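Local coordinates for protein folylpolyglutamate synthase (FolC) (Helicobacter pylori, PDB 6K8C) that probably adds glutamate to dihydropteroate and to tetrahydrofolates at the expense of ATP, yielding dihydrofolate and folylpolyglutamates, at residues G62-L67 against R228-R233; I272-L277 against L283-H288; H291-L296 against L324-P329; I309-C314 against A362-V367. All blocks are in the same frame, centred on the assembly; numbering follows the deposited sequence.

Contact 1. Residues G62-L67 against R228-R233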
loop_
_atom_site.group_PDB
_atom_site.type_symbol
_atom_site.label_atom_id
_atom_site.label_comp_id
_atom_site.label_asym_id
_atom_site.label_seq_id
_atom_site.Cartn_x
_atom_site.Cartn_y
_atom_site.Cartn_z
ATOM N N GLY A 62 0.675 -7.138 -3.524
ATOM C CA GLY A 62 -0.507 -7.787 -2.979
ATOM C C GLY A 62 -1.680 -7.772 -3.936
ATOM O O GLY A 62 -2.425 -8.753 -4.037
ATOM N N ARG A 63 -1.870 -6.662 -4.651
ATOM C CA ARG A 63 -3.017 -6.573 -5.546
ATOM C C ARG A 63 -2.816 -7.438 -6.784
ATOM O O ARG A 63 -3.778 -8.022 -7.297
ATOM C CB ARG A 63 -3.278 -5.114 -5.932
ATOM C CG ARG A 63 -4.590 -4.894 -6.708
ATOM C CD ARG A 63 -5.830 -5.321 -5.910
ATOM N NE ARG A 63 -5.920 -4.591 -4.652
ATOM C CZ ARG A 63 -6.425 -3.370 -4.525
ATOM N NH1 ARG A 63 -6.916 -2.732 -5.579
ATOM N NH2 ARG A 63 -6.443 -2.789 -3.337
ATOM N N PHE A 64 -1.576 -7.531 -7.279
ATOM C CA PHE A 64 -1.273 -8.438 -8.386
ATOM C C PHE A 64 -1.610 -9.875 -8.012
ATOM O O PHE A 64 -2.259 -10.597 -8.778
ATOM C CB PHE A 64 0.209 -8.337 -8.767
ATOM C CG PHE A 64 0.508 -7.345 -9.853
ATOM C CD1 PHE A 64 -0.296 -7.248 -10.973
ATOM C CD2 PHE A 64 1.624 -6.523 -9.760
ATOM C CE1 PHE A 64 0.001 -6.337 -11.979
ATOM C CE2 PHE A 64 1.928 -5.609 -10.761
ATOM C CZ PHE A 64 1.113 -5.517 -11.872
ATOM N N LEU A 65 -1.169 -10.307 -6.826
ATOM C CA LEU A 65 -1.514 -11.642 -6.347
ATOM C C LEU A 65 -3.025 -11.812 -6.235
ATOM O O LEU A 65 -3.577 -12.836 -6.656
ATOM C CB LEU A 65 -0.839 -11.899 -4.999
ATOM C CG LEU A 65 -1.166 -13.212 -4.280
ATOM C CD1 LEU A 65 -0.787 -14.414 -5.129
ATOM C CD2 LEU A 65 -0.455 -13.274 -2.940
ATOM N N THR A 66 -3.707 -10.812 -5.663
ATOM C CA THR A 66 -5.165 -10.842 -5.543
ATOM C C THR A 66 -5.834 -11.023 -6.904
ATOM O O THR A 66 -6.781 -11.807 -7.044
ATOM C CB THR A 66 -5.659 -9.551 -4.873
ATOM O OG1 THR A 66 -5.128 -9.460 -3.544
ATOM C CG2 THR A 66 -7.193 -9.515 -4.797
ATOM N N LEU A 67 -5.361 -10.289 -7.918
ATOM C CA LEU A 67 -5.961 -10.388 -9.248
ATOM C C LEU A 67 -5.727 -11.763 -9.862
ATOM O O LEU A 67 -6.632 -12.326 -10.490
ATOM C CB LEU A 67 -5.411 -9.294 -10.166
ATOM C CG LEU A 67 -5.778 -7.863 -9.760
ATOM C CD1 LEU A 67 -5.128 -6.842 -10.693
ATOM C CD2 LEU A 67 -7.299 -7.677 -9.691
ATOM N N ARG A 228 7.330 -8.801 -18.765
ATOM C CA ARG A 228 7.653 -7.649 -19.601
ATOM C C ARG A 228 6.537 -7.366 -20.595
ATOM O O ARG A 228 6.147 -6.209 -20.788
ATOM C CB ARG A 228 8.972 -7.870 -20.347
ATOM C CG ARG A 228 10.206 -7.728 -19.483
ATOM C CD ARG A 228 11.212 -6.741 -20.049
ATOM N NE ARG A 228 12.393 -6.623 -19.195
ATOM C CZ ARG A 228 12.442 -5.914 -18.071
ATOM N NH1 ARG A 228 11.374 -5.245 -17.653
ATOM N NH2 ARG A 228 13.564 -5.868 -17.365
ATOM N N ASP A 229 6.008 -8.412 -21.236
ATOM C CA ASP A 229 4.952 -8.225 -22.226
ATOM C C ASP A 229 3.699 -7.644 -21.587
ATOM O O ASP A 229 3.071 -6.733 -22.142
ATOM C CB ASP A 229 4.638 -9.558 -22.905
ATOM C CG ASP A 229 5.723 -9.985 -23.883
ATOM O OD1 ASP A 229 6.652 -9.193 -24.123
ATOM O OD2 ASP A 229 5.646 -11.113 -24.407
ATOM N N TYR A 230 3.322 -8.158 -20.416
ATOM C CA TYR A 230 2.155 -7.634 -19.715
ATOM C C TYR A 230 2.332 -6.158 -19.383
ATOM O O TYR A 230 1.422 -5.348 -19.594
ATOM C CB TYR A 230 1.905 -8.454 -18.447
ATOM C CG TYR A 230 0.895 -7.844 -17.499
ATOM C CD1 TYR A 230 -0.465 -8.052 -17.675
ATOM C CD2 TYR A 230 1.304 -7.058 -16.430
ATOM C CE1 TYR A 230 -1.397 -7.492 -16.804
ATOM C CE2 TYR A 230 0.386 -6.502 -15.554
ATOM C CZ TYR A 230 -0.960 -6.713 -15.750
ATOM O OH TYR A 230 -1.871 -6.155 -14.872
ATOM N N ILE A 231 3.510 -5.786 -18.877
ATOM C CA ILE A 231 3.749 -4.396 -18.495
ATOM C C ILE A 231 3.695 -3.481 -19.716
ATOM O O ILE A 231 3.099 -2.398 -19.670
ATOM C CB ILE A 231 5.092 -4.267 -17.751
ATOM C CG1 ILE A 231 5.048 -5.014 -16.413
ATOM C CG2 ILE A 231 5.422 -2.806 -17.510
ATOM C CD1 ILE A 231 4.101 -4.403 -15.393
ATOM N N GLU A 232 4.315 -3.893 -20.825
ATOM C CA GLU A 232 4.334 -3.035 -22.009
ATOM C C GLU A 232 2.951 -2.934 -22.646
ATOM O O GLU A 232 2.546 -1.858 -23.099
ATOM C CB GLU A 232 5.345 -3.552 -23.037
ATOM C CG GLU A 232 6.780 -3.808 -22.548
ATOM C CD GLU A 232 7.204 -2.976 -21.342
ATOM O OE1 GLU A 232 7.653 -3.581 -20.340
ATOM O OE2 GLU A 232 7.117 -1.729 -21.402
ATOM N N ARG A 233 2.218 -4.048 -22.687
ATOM C CA ARG A 233 0.908 -4.077 -23.328
ATOM C C ARG A 233 -0.062 -3.080 -22.699
ATOM O O ARG A 233 -0.924 -2.532 -23.393
ATOM C CB ARG A 233 0.362 -5.504 -23.269
ATOM C CG ARG A 233 -1.142 -5.668 -23.341
ATOM C CD ARG A 233 -1.521 -7.071 -22.883
ATOM N NE ARG A 233 -0.463 -8.031 -23.194
ATOM C CZ ARG A 233 -0.182 -9.108 -22.465
ATOM N NH1 ARG A 233 0.801 -9.917 -22.835
ATOM N NH2 ARG A 233 -0.879 -9.377 -21.366
#
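The phenol oxygen of Tyr230 carries the polar side of this contact: it hydrogen-bonds to the carbonyl of Lys267 and also lies at the edge of the Phe64 ring, in its plane. From Tyr230 OH to Phe64 CE1 is 3.5 Å. Next to it the two rims touch, Phe64 CE1 lying 3.6 Å from Tyr230 CE2. The rings meet rim to rim, with planes at 71° and neither lying over the other's face, so this is not a stack. The two side chains approach from opposite directions and span the distance between the helices, the CA atoms of Phe64 and Tyr230 being 11.9 Å apart. Tyr230 spans its share because CG is anti to the backbone N (chi1 169°), which sends the ring off its helix toward Phe64. Leu244 of helix 241-254 touches both side chains, and Leu269 also lies against Phe64. Within helix 58-70, Gly62 O accepts from Thr66 N and, at 2.8 Å, from Thr66 OG1; the two reach it from opposite faces, OG1 from above the carbonyl plane. Helix 58-70 starts at what is probably the P-loop of the Mur ligase-type ATPase domain, and the contact joins it to helix 225-234. With the hydroxyl committed to Lys267, what passes between the segments is buried aromatic contact, while the hydrogen bond ties the tip of the tyrosine to a third piece of chain.

Contact 2. Residues I272-L277 against L283-H288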
loop_
_atom_site.group_PDB
_atom_site.type_symbol
_atom_site.label_atom_id
_atom_site.label_comp_id
_atom_site.label_asym_id
_atom_site.label_seq_id
_atom_site.Cartn_x
_atom_site.Cartn_y
_atom_site.Cartn_z
ATOM N N ILE A 272 -6.039 2.672 -6.565
ATOM C CA ILE A 272 -6.533 4.004 -6.251
ATOM C C ILE A 272 -5.387 4.856 -5.723
ATOM O O ILE A 272 -4.583 4.413 -4.895
ATOM C CB ILE A 272 -7.692 3.913 -5.244
ATOM C CG1 ILE A 272 -8.935 3.331 -5.926
ATOM C CG2 ILE A 272 -7.998 5.278 -4.642
ATOM C CD1 ILE A 272 -9.958 2.742 -4.961
ATOM N N GLY A 273 -5.302 6.088 -6.215
ATOM C CA GLY A 273 -4.257 6.988 -5.779
ATOM C C GLY A 273 -2.929 6.800 -6.471
ATOM O O GLY A 273 -1.946 7.426 -6.064
ATOM N N ARG A 274 -2.864 5.951 -7.491
ATOM C CA ARG A 274 -1.663 5.754 -8.295
ATOM C C ARG A 274 -1.991 6.163 -9.722
ATOM O O ARG A 274 -2.831 5.526 -10.368
ATOM C CB ARG A 274 -1.188 4.298 -8.251
ATOM C CG ARG A 274 -0.384 3.928 -7.014
ATOM C CD ARG A 274 -1.276 3.768 -5.794
ATOM N NE ARG A 274 -0.602 3.044 -4.722
ATOM C CZ ARG A 274 -1.210 2.573 -3.638
ATOM N NH1 ARG A 274 -2.513 2.751 -3.475
ATOM N NH2 ARG A 274 -0.512 1.924 -2.717
ATOM N N CYS A 275 -1.345 7.228 -10.202
ATOM C CA CYS A 275 -1.576 7.735 -11.552
ATOM C C CYS A 275 -3.067 7.957 -11.815
ATOM O O CYS A 275 -3.623 7.517 -12.824
ATOM C CB CYS A 275 -0.974 6.786 -12.582
ATOM S SG CYS A 275 -0.327 7.625 -13.998
ATOM N N GLU A 276 -3.719 8.647 -10.887
ATOM C CA GLU A 276 -5.170 8.771 -10.876
ATOM C C GLU A 276 -5.586 10.180 -11.277
ATOM O O GLU A 276 -5.132 11.160 -10.679
ATOM C CB GLU A 276 -5.731 8.436 -9.495
ATOM C CG GLU A 276 -7.252 8.541 -9.411
ATOM C CD GLU A 276 -7.855 7.472 -8.530
ATOM O OE1 GLU A 276 -8.930 7.719 -7.948
ATOM O OE2 GLU A 276 -7.254 6.381 -8.419
ATOM N N LEU A 277 -6.443 10.275 -12.287
ATOM C CA LEU A 277 -7.004 11.556 -12.711
ATOM C C LEU A 277 -8.198 11.861 -11.822
ATOM O O LEU A 277 -9.300 11.361 -12.055
ATOM C CB LEU A 277 -7.412 11.508 -14.178
ATOM C CG LEU A 277 -6.507 12.151 -15.230
ATOM C CD1 LEU A 277 -7.236 12.225 -16.560
ATOM C CD2 LEU A 277 -6.030 13.531 -14.800
ATOM N N LEU A 283 -3.990 15.316 -11.704
ATOM C CA LEU A 283 -3.454 13.970 -11.589
ATOM C C LEU A 283 -2.897 13.796 -10.179
ATOM O O LEU A 283 -2.224 14.691 -9.658
ATOM C CB LEU A 283 -2.364 13.748 -12.648
ATOM C CG LEU A 283 -1.673 12.392 -12.802
ATOM C CD1 LEU A 283 -2.644 11.332 -13.318
ATOM C CD2 LEU A 283 -0.489 12.539 -13.744
ATOM N N ILE A 284 -3.191 12.654 -9.556
ATOM C CA ILE A 284 -2.829 12.399 -8.165
ATOM C C ILE A 284 -2.051 11.091 -8.082
ATOM O O ILE A 284 -2.431 10.092 -8.702
ATOM C CB ILE A 284 -4.075 12.339 -7.254
ATOM C CG1 ILE A 284 -4.685 13.730 -7.088
ATOM C CG2 ILE A 284 -3.716 11.768 -5.892
ATOM C CD1 ILE A 284 -5.637 13.838 -5.908
ATOM N N ASP A 285 -0.972 11.092 -7.302
ATOM C CA ASP A 285 -0.182 9.882 -7.113
ATOM C C ASP A 285 0.488 9.930 -5.751
ATOM O O ASP A 285 1.113 10.933 -5.398
ATOM C CB ASP A 285 0.861 9.720 -8.225
ATOM C CG ASP A 285 1.502 8.346 -8.219
ATOM O OD1 ASP A 285 2.360 8.101 -7.345
ATOM O OD2 ASP A 285 1.139 7.516 -9.078
ATOM N N VAL A 286 0.356 8.835 -4.990
ATOM C CA VAL A 286 0.879 8.782 -3.630
ATOM C C VAL A 286 2.343 8.368 -3.569
ATOM O O VAL A 286 2.885 8.215 -2.467
ATOM C CB VAL A 286 0.054 7.813 -2.763
ATOM C CG1 VAL A 286 -1.378 8.312 -2.640
ATOM C CG2 VAL A 286 0.087 6.410 -3.364
ATOM N N GLY A 287 3.001 8.181 -4.707
ATOM C CA GLY A 287 4.361 7.678 -4.697
ATOM C C GLY A 287 5.401 8.736 -4.370
ATOM O O GLY A 287 5.118 9.928 -4.255
ATOM N N HIS A 288 6.640 8.269 -4.197
ATOM C CA HIS A 288 7.800 9.166 -4.166
ATOM C C HIS A 288 9.026 8.292 -4.438
ATOM O O HIS A 288 9.646 7.769 -3.510
ATOM C CB HIS A 288 7.946 9.926 -2.865
ATOM C CG HIS A 288 8.931 11.051 -2.950
ATOM N ND1 HIS A 288 10.293 10.845 -2.995
ATOM C CD2 HIS A 288 8.751 12.390 -3.045
ATOM C CE1 HIS A 288 10.910 12.010 -3.094
ATOM N NE2 HIS A 288 9.996 12.964 -3.125
#
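Asp285 reaches across to the backbone of Cys275, whose N donates to OD2 at 2.7 Å; the donor comes on the anti side of the carboxylate, 26° out of its plane. Beside it, Val286 N donates to Gly273 O at 2.9 Å, and Asp285 CA gives that same oxygen a CA-H...O contact. Further along, Glu276 and Ile284 form an antiparallel hydrogen-bonded pair: Glu276 N to Ile284 O is 2.9 Å and Ile284 N to Glu276 O is 2.7 Å. Leu277 and Leu283 follow as a non-hydrogen-bonded pair. Leu283 CD1 tucks against the backbone, 3.7 Å from Cys275 C, while Val286 CG2 sits over one face of the Arg274 guanidinium, offset toward its rim and 3.7 Å from NE. Several internal bonds position these groups. Arg274 NH1 donates in the guanidinium plane to Ile272 O. In Glu276 the bend at chi2 (143°) brings OE2 back, and Gly273 N meets it from above the carboxylate plane. Asp285 OD1 accepts from Gly287 N in an Asx turn, and OD2 also makes a salt bridge with Arg238, so both oxygens are engaged. Arg274 NH2 makes a weak hydrogen bond to a citrate, probably from the crystallisation liquor. The hairpin 276-279/282-285 forms one edge of the six-stranded sheet of the glutamate ligase domain; strand 373-376 pairs with Leu283 and Asp285, Leu296 of helix 290-303 packs on Cys275, Leu283 and Asp285, and helix 379-390 lies against Ile284 and Val286.

Contact 3. Residues H291-L296 against L324-P329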
loop_
_atom_site.group_PDB
_atom_site.type_symbol
_atom_site.label_atom_id
_atom_site.label_comp_id
_atom_site.label_asym_id
_atom_site.label_seq_id
_atom_site.Cartn_x
_atom_site.Cartn_y
_atom_site.Cartn_z
ATOM N N HIS A 291 11.394 5.741 -9.881
ATOM C CA HIS A 291 10.648 4.907 -10.815
ATOM C C HIS A 291 9.251 5.461 -11.069
ATOM O O HIS A 291 8.805 5.541 -12.220
ATOM C CB HIS A 291 10.564 3.471 -10.298
ATOM C CG HIS A 291 9.990 2.518 -11.295
ATOM N ND1 HIS A 291 10.754 1.910 -12.268
ATOM C CD2 HIS A 291 8.719 2.094 -11.494
ATOM C CE1 HIS A 291 9.981 1.139 -13.013
ATOM N NE2 HIS A 291 8.743 1.233 -12.564
ATOM N N SER A 292 8.530 5.834 -10.008
ATOM C CA SER A 292 7.199 6.388 -10.230
ATOM C C SER A 292 7.278 7.774 -10.854
ATOM O O SER A 292 6.423 8.134 -11.665
ATOM C CB SER A 292 6.395 6.430 -8.924
ATOM O OG SER A 292 7.072 7.132 -7.897
ATOM N N ALA A 293 8.305 8.555 -10.509
ATOM C CA ALA A 293 8.433 9.884 -11.099
ATOM C C ALA A 293 8.622 9.797 -12.607
ATOM O O ALA A 293 8.036 10.584 -13.361
ATOM C CB ALA A 293 9.586 10.640 -10.446
ATOM N N LYS A 294 9.427 8.834 -13.069
ATOM C CA LYS A 294 9.590 8.638 -14.505
ATOM C C LYS A 294 8.268 8.260 -15.158
ATOM O O LYS A 294 7.928 8.770 -16.231
ATOM C CB LYS A 294 10.649 7.568 -14.773
ATOM C CG LYS A 294 12.067 8.008 -14.459
ATOM C CD LYS A 294 13.061 6.875 -14.676
ATOM C CE LYS A 294 14.490 7.346 -14.462
ATOM N NZ LYS A 294 15.446 6.206 -14.369
ATOM N N ALA A 295 7.504 7.371 -14.516
ATOM C CA ALA A 295 6.228 6.947 -15.084
ATOM C C ALA A 295 5.224 8.092 -15.112
ATOM O O ALA A 295 4.421 8.200 -16.048
ATOM C CB ALA A 295 5.671 5.771 -14.286
ATOM N N LEU A 296 5.243 8.954 -14.095
ATOM C CA LEU A 296 4.310 10.075 -14.089
ATOM C C LEU A 296 4.698 11.120 -15.127
ATOM O O LEU A 296 3.825 11.734 -15.753
ATOM C CB LEU A 296 4.242 10.688 -12.696
ATOM C CG LEU A 296 3.456 9.799 -11.732
ATOM C CD1 LEU A 296 3.900 10.044 -10.321
ATOM C CD2 LEU A 296 1.960 10.042 -11.873
ATOM N N LEU A 324 12.590 15.375 -8.237
ATOM C CA LEU A 324 12.270 16.650 -8.869
ATOM C C LEU A 324 13.079 16.862 -10.142
ATOM O O LEU A 324 12.590 17.477 -11.099
ATOM C CB LEU A 324 12.504 17.794 -7.882
ATOM C CG LEU A 324 11.576 17.758 -6.661
ATOM C CD1 LEU A 324 12.101 18.646 -5.545
ATOM C CD2 LEU A 324 10.167 18.167 -7.062
ATOM N N GLU A 325 14.326 16.381 -10.173
ATOM C CA GLU A 325 15.114 16.471 -11.398
ATOM C C GLU A 325 14.480 15.656 -12.519
ATOM O O GLU A 325 14.459 16.087 -13.679
ATOM C CB GLU A 325 16.547 16.007 -11.138
ATOM C CG GLU A 325 17.472 16.202 -12.323
ATOM C CD GLU A 325 18.846 15.598 -12.097
ATOM O OE1 GLU A 325 18.937 14.366 -11.890
ATOM O OE2 GLU A 325 19.836 16.358 -12.122
ATOM N N ILE A 326 13.949 14.479 -12.189
ATOM C CA ILE A 326 13.278 13.653 -13.190
ATOM C C ILE A 326 12.022 14.346 -13.709
ATOM O O ILE A 326 11.731 14.321 -14.913
ATOM C CB ILE A 326 12.968 12.264 -12.598
ATOM C CG1 ILE A 326 14.255 11.436 -12.492
ATOM C CG2 ILE A 326 11.908 11.537 -13.425
ATOM C CD1 ILE A 326 14.182 10.331 -11.455
ATOM N N LEU A 327 11.268 14.991 -12.816
ATOM C CA LEU A 327 10.009 15.606 -13.221
ATOM C C LEU A 327 10.207 16.956 -13.895
ATOM O O LEU A 327 9.355 17.368 -14.689
ATOM C CB LEU A 327 9.082 15.767 -12.012
ATOM C CG LEU A 327 8.518 14.455 -11.463
ATOM C CD1 LEU A 327 7.935 14.645 -10.068
ATOM C CD2 LEU A 327 7.470 13.918 -12.423
ATOM N N LYS A 328 11.311 17.647 -13.604
ATOM C CA LYS A 328 11.508 19.006 -14.109
ATOM C C LYS A 328 11.208 19.192 -15.595
ATOM O O LYS A 328 10.606 20.222 -15.944
ATOM C CB LYS A 328 12.944 19.470 -13.814
ATOM C CG LYS A 328 13.201 20.895 -14.283
ATOM C CD LYS A 328 14.622 21.351 -14.013
ATOM C CE LYS A 328 14.848 22.731 -14.614
ATOM N NZ LYS A 328 16.271 23.140 -14.491
ATOM N N PRO A 329 11.582 18.284 -16.506
ATOM C CA PRO A 329 11.296 18.531 -17.932
ATOM C C PRO A 329 9.825 18.744 -18.263
ATOM O O PRO A 329 9.531 19.306 -19.323
ATOM C CB PRO A 329 11.847 17.276 -18.620
ATOM C CG PRO A 329 12.957 16.846 -17.743
ATOM C CD PRO A 329 12.478 17.124 -16.338
#
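Ala293 packs against both Ile326 and Leu327, and here the two helices come close, the CA atoms of Ala293 and Leu327 being 6.3 Å apart. Consistent with the small methyl, Ala293 CB touches Ile326 CG2 at 3.9 Å and Leu327 CG at 4.1 Å. Leu327 also extends a branch past the methyl to the backbone, its CD2 lying 3.5 Å from Ala293 O. Ala293 and Leu327 are buried here, Ile326 only in part. The helices belong to the Rossmann-like alpha/beta domain of the Mur ligases: helix 290-303 leads into strand 308-312 and helix 320-327 follows it, and both cover the same face of the sheet, where Tyr376 touches Ala293 and Leu327. Ile326 CG2 serves both sides of the contact, for it also meets the exposed Lys294, which makes the looser, solvent side; the two side chains cross obliquely. This methyl, anti to its own N, lies 3.7 Å from Lys294 CG, so it is the start of the lysine chain that takes part; beyond CG that chain runs extended. Lys297, one turn on from Ala293, hydrogen-bonds through NZ to Ile326 O.

Contact 4. Residues I309-C314 against A362-V367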
loop_
_atom_site.group_PDB
_atom_site.type_symbol
_atom_site.label_atom_id
_atom_site.label_comp_id
_atom_site.label_asym_id
_atom_site.label_seq_id
_atom_site.Cartn_x
_atom_site.Cartn_y
_atom_site.Cartn_z
ATOM N N ILE A 309 1.930 22.106 -13.461
ATOM C CA ILE A 309 2.334 22.533 -12.128
ATOM C C ILE A 309 2.388 21.317 -11.216
ATOM O O ILE A 309 1.500 20.458 -11.252
ATOM C CB ILE A 309 1.359 23.597 -11.584
ATOM C CG1 ILE A 309 1.335 24.815 -12.516
ATOM C CG2 ILE A 309 1.724 23.999 -10.162
ATOM C CD1 ILE A 309 0.402 25.925 -12.047
ATOM N N LEU A 310 3.427 21.240 -10.392
ATOM C CA LEU A 310 3.572 20.163 -9.421
ATOM C C LEU A 310 3.149 20.646 -8.038
ATOM O O LEU A 310 3.640 21.673 -7.560
ATOM C CB LEU A 310 5.019 19.660 -9.383
ATOM C CG LEU A 310 5.282 18.479 -8.449
ATOM C CD1 LEU A 310 4.587 17.224 -8.963
ATOM C CD2 LEU A 310 6.780 18.235 -8.307
ATOM N N ILE A 311 2.241 19.907 -7.405
ATOM C CA ILE A 311 1.862 20.128 -6.012
ATOM C C ILE A 311 2.543 19.043 -5.190
ATOM O O ILE A 311 2.287 17.851 -5.395
ATOM C CB ILE A 311 0.333 20.102 -5.833
ATOM C CG1 ILE A 311 -0.298 21.274 -6.583
ATOM C CG2 ILE A 311 -0.048 20.159 -4.356
ATOM C CD1 ILE A 311 -1.789 21.108 -6.852
ATOM N N TYR A 312 3.417 19.443 -4.268
ATOM C CA TYR A 312 4.462 18.531 -3.825
ATOM C C TYR A 312 4.886 18.796 -2.388
ATOM O O TYR A 312 4.995 19.948 -1.956
ATOM C CB TYR A 312 5.685 18.654 -4.752
ATOM C CG TYR A 312 6.883 17.813 -4.361
ATOM C CD1 TYR A 312 7.002 16.496 -4.792
ATOM C CD2 TYR A 312 7.900 18.339 -3.573
ATOM C CE1 TYR A 312 8.101 15.723 -4.441
ATOM C CE2 TYR A 312 8.997 17.575 -3.216
ATOM C CZ TYR A 312 9.093 16.268 -3.654
ATOM O OH TYR A 312 10.184 15.503 -3.301
ATOM N N ASN A 313 5.134 17.708 -1.666
ATOM C CA ASN A 313 5.979 17.706 -0.481
ATOM C C ASN A 313 6.512 16.288 -0.326
ATOM O O ASN A 313 6.073 15.369 -1.019
ATOM C CB ASN A 313 5.221 18.169 0.770
ATOM C CG ASN A 313 6.098 18.979 1.713
ATOM O OD1 ASN A 313 7.325 18.856 1.700
ATOM N ND2 ASN A 313 5.471 19.807 2.541
ATOM N N CYS A 314 7.470 16.106 0.580
ATOM C CA CYS A 314 8.020 14.768 0.766
ATOM C C CYS A 314 8.584 14.622 2.172
ATOM O O CYS A 314 8.798 15.601 2.890
ATOM C CB CYS A 314 9.091 14.457 -0.283
ATOM S SG CYS A 314 10.658 15.287 0.002
ATOM N N ALA A 362 6.378 28.295 -5.129
ATOM C CA ALA A 362 5.591 29.095 -4.198
ATOM C C ALA A 362 4.852 28.104 -3.309
ATOM O O ALA A 362 4.923 26.889 -3.518
ATOM C CB ALA A 362 4.631 30.041 -4.923
ATOM N N LEU A 363 4.145 28.623 -2.310
ATOM C CA LEU A 363 3.311 27.769 -1.479
ATOM C C LEU A 363 1.989 27.481 -2.184
ATOM O O LEU A 363 1.448 28.326 -2.901
ATOM C CB LEU A 363 3.043 28.417 -0.118
ATOM C CG LEU A 363 4.237 28.747 0.782
ATOM C CD1 LEU A 363 3.761 28.999 2.208
ATOM C CD2 LEU A 363 5.286 27.648 0.748
ATOM N N PHE A 364 1.467 26.276 -1.976
ATOM C CA PHE A 364 0.168 25.933 -2.538
ATOM C C PHE A 364 -0.949 26.580 -1.729
ATOM O O PHE A 364 -0.953 26.508 -0.496
ATOM C CB PHE A 364 -0.047 24.423 -2.563
ATOM C CG PHE A 364 -1.438 24.029 -2.989
ATOM C CD1 PHE A 364 -1.810 24.076 -4.325
ATOM C CD2 PHE A 364 -2.388 23.670 -2.050
ATOM C CE1 PHE A 364 -3.095 23.734 -4.713
ATOM C CE2 PHE A 364 -3.670 23.325 -2.429
ATOM C CZ PHE A 364 -4.026 23.357 -3.760
ATOM N N GLU A 365 -1.907 27.189 -2.430
ATOM C CA GLU A 365 -3.142 27.665 -1.811
ATOM C C GLU A 365 -4.375 27.161 -2.546
ATOM O O GLU A 365 -5.231 26.526 -1.920
ATOM C CB GLU A 365 -3.146 29.201 -1.703
ATOM C CG GLU A 365 -2.708 29.978 -2.933
ATOM C CD GLU A 365 -2.125 31.337 -2.564
ATOM O OE1 GLU A 365 -1.988 32.193 -3.464
ATOM O OE2 GLU A 365 -1.800 31.548 -1.373
ATOM N N ASP A 366 -4.497 27.401 -3.852
ATOM C CA ASP A 366 -5.659 26.939 -4.602
ATOM C C ASP A 366 -5.242 26.474 -5.990
ATOM O O ASP A 366 -4.175 26.831 -6.496
ATOM C CB ASP A 366 -6.736 28.034 -4.731
ATOM C CG ASP A 366 -7.025 28.738 -3.413
ATOM O OD1 ASP A 366 -7.648 28.119 -2.522
ATOM O OD2 ASP A 366 -6.638 29.921 -3.272
ATOM N N VAL A 367 -6.107 25.669 -6.605
ATOM C CA VAL A 367 -5.922 25.217 -7.979
ATOM C C VAL A 367 -6.740 26.117 -8.897
ATOM O O VAL A 367 -7.896 26.446 -8.591
ATOM C CB VAL A 367 -6.312 23.733 -8.143
ATOM C CG1 VAL A 367 -5.422 22.845 -7.281
ATOM C CG2 VAL A 367 -7.786 23.504 -7.812
#
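Ile311 and Phe364 have the nearest CA atoms of the two segments, 7.0 Å apart, and no backbone hydrogen bond joins them. Ile311 belongs to strand 308-312, whereas Phe364 follows the edge strand 361-363, where the chain has left the sheet as a loop; strand 331-336 runs between the two strands. The contact is therefore made over one face of the sheet. Ile311 and Phe364 both point toward each other, and the ethyl branch of the isoleucine does most of the touching: CD1 is 3.6 Å from Phe364 CE1, and CG1 is 3.9 Å from Phe364 CD1. The other branch, CG2, lies 4.2 Å above one face of the ring, offset toward its rim. On the opposite face Asp366 N sits 4.0 Å from the ring plane, and Val367 CG1 meets the ring edge in plane, so the loop curls around its own phenylalanine. Val367 CG1 also reaches Ile311 CD1 at 4.0 Å. Phe364 holds its ring up to Ile311 with CG anti to the backbone N (chi1 173°). Leu335 and Leu337 add to the surroundings of Phe364, and Val375 to those of Ile311, while Arg388 of helix 379-390 makes weak hydrogen bonds to Phe364 O and Glu365 O. Across the two segments the contact is wholly apolar, so the loop is laid on the central strand by buried apolar contact, and the polar links to Arg388 are weak.

Contact 1 comes first along the chain and lies in the ATPase-type middle domain; contacts 2, 3 and 4 follow within the glutamate ligase domain. Contact 1 touches none of them, its centre being about 18, 22 and 32 Å from theirs. The other three have centres about 13 to 16 Å apart and adjoin one another around one sheet: contact 2 forms its hairpin edge, contact 3 pairs two helices on one face, and contact 4 lies on the other face toward strand 361-363. In the chain, strand 308-312 lies between the helices of contact 3, so one alpha/beta unit contributes to contacts 3 and 4. A probable hydrogen bond between His288 and Tyr312 joins contacts 2 and 4.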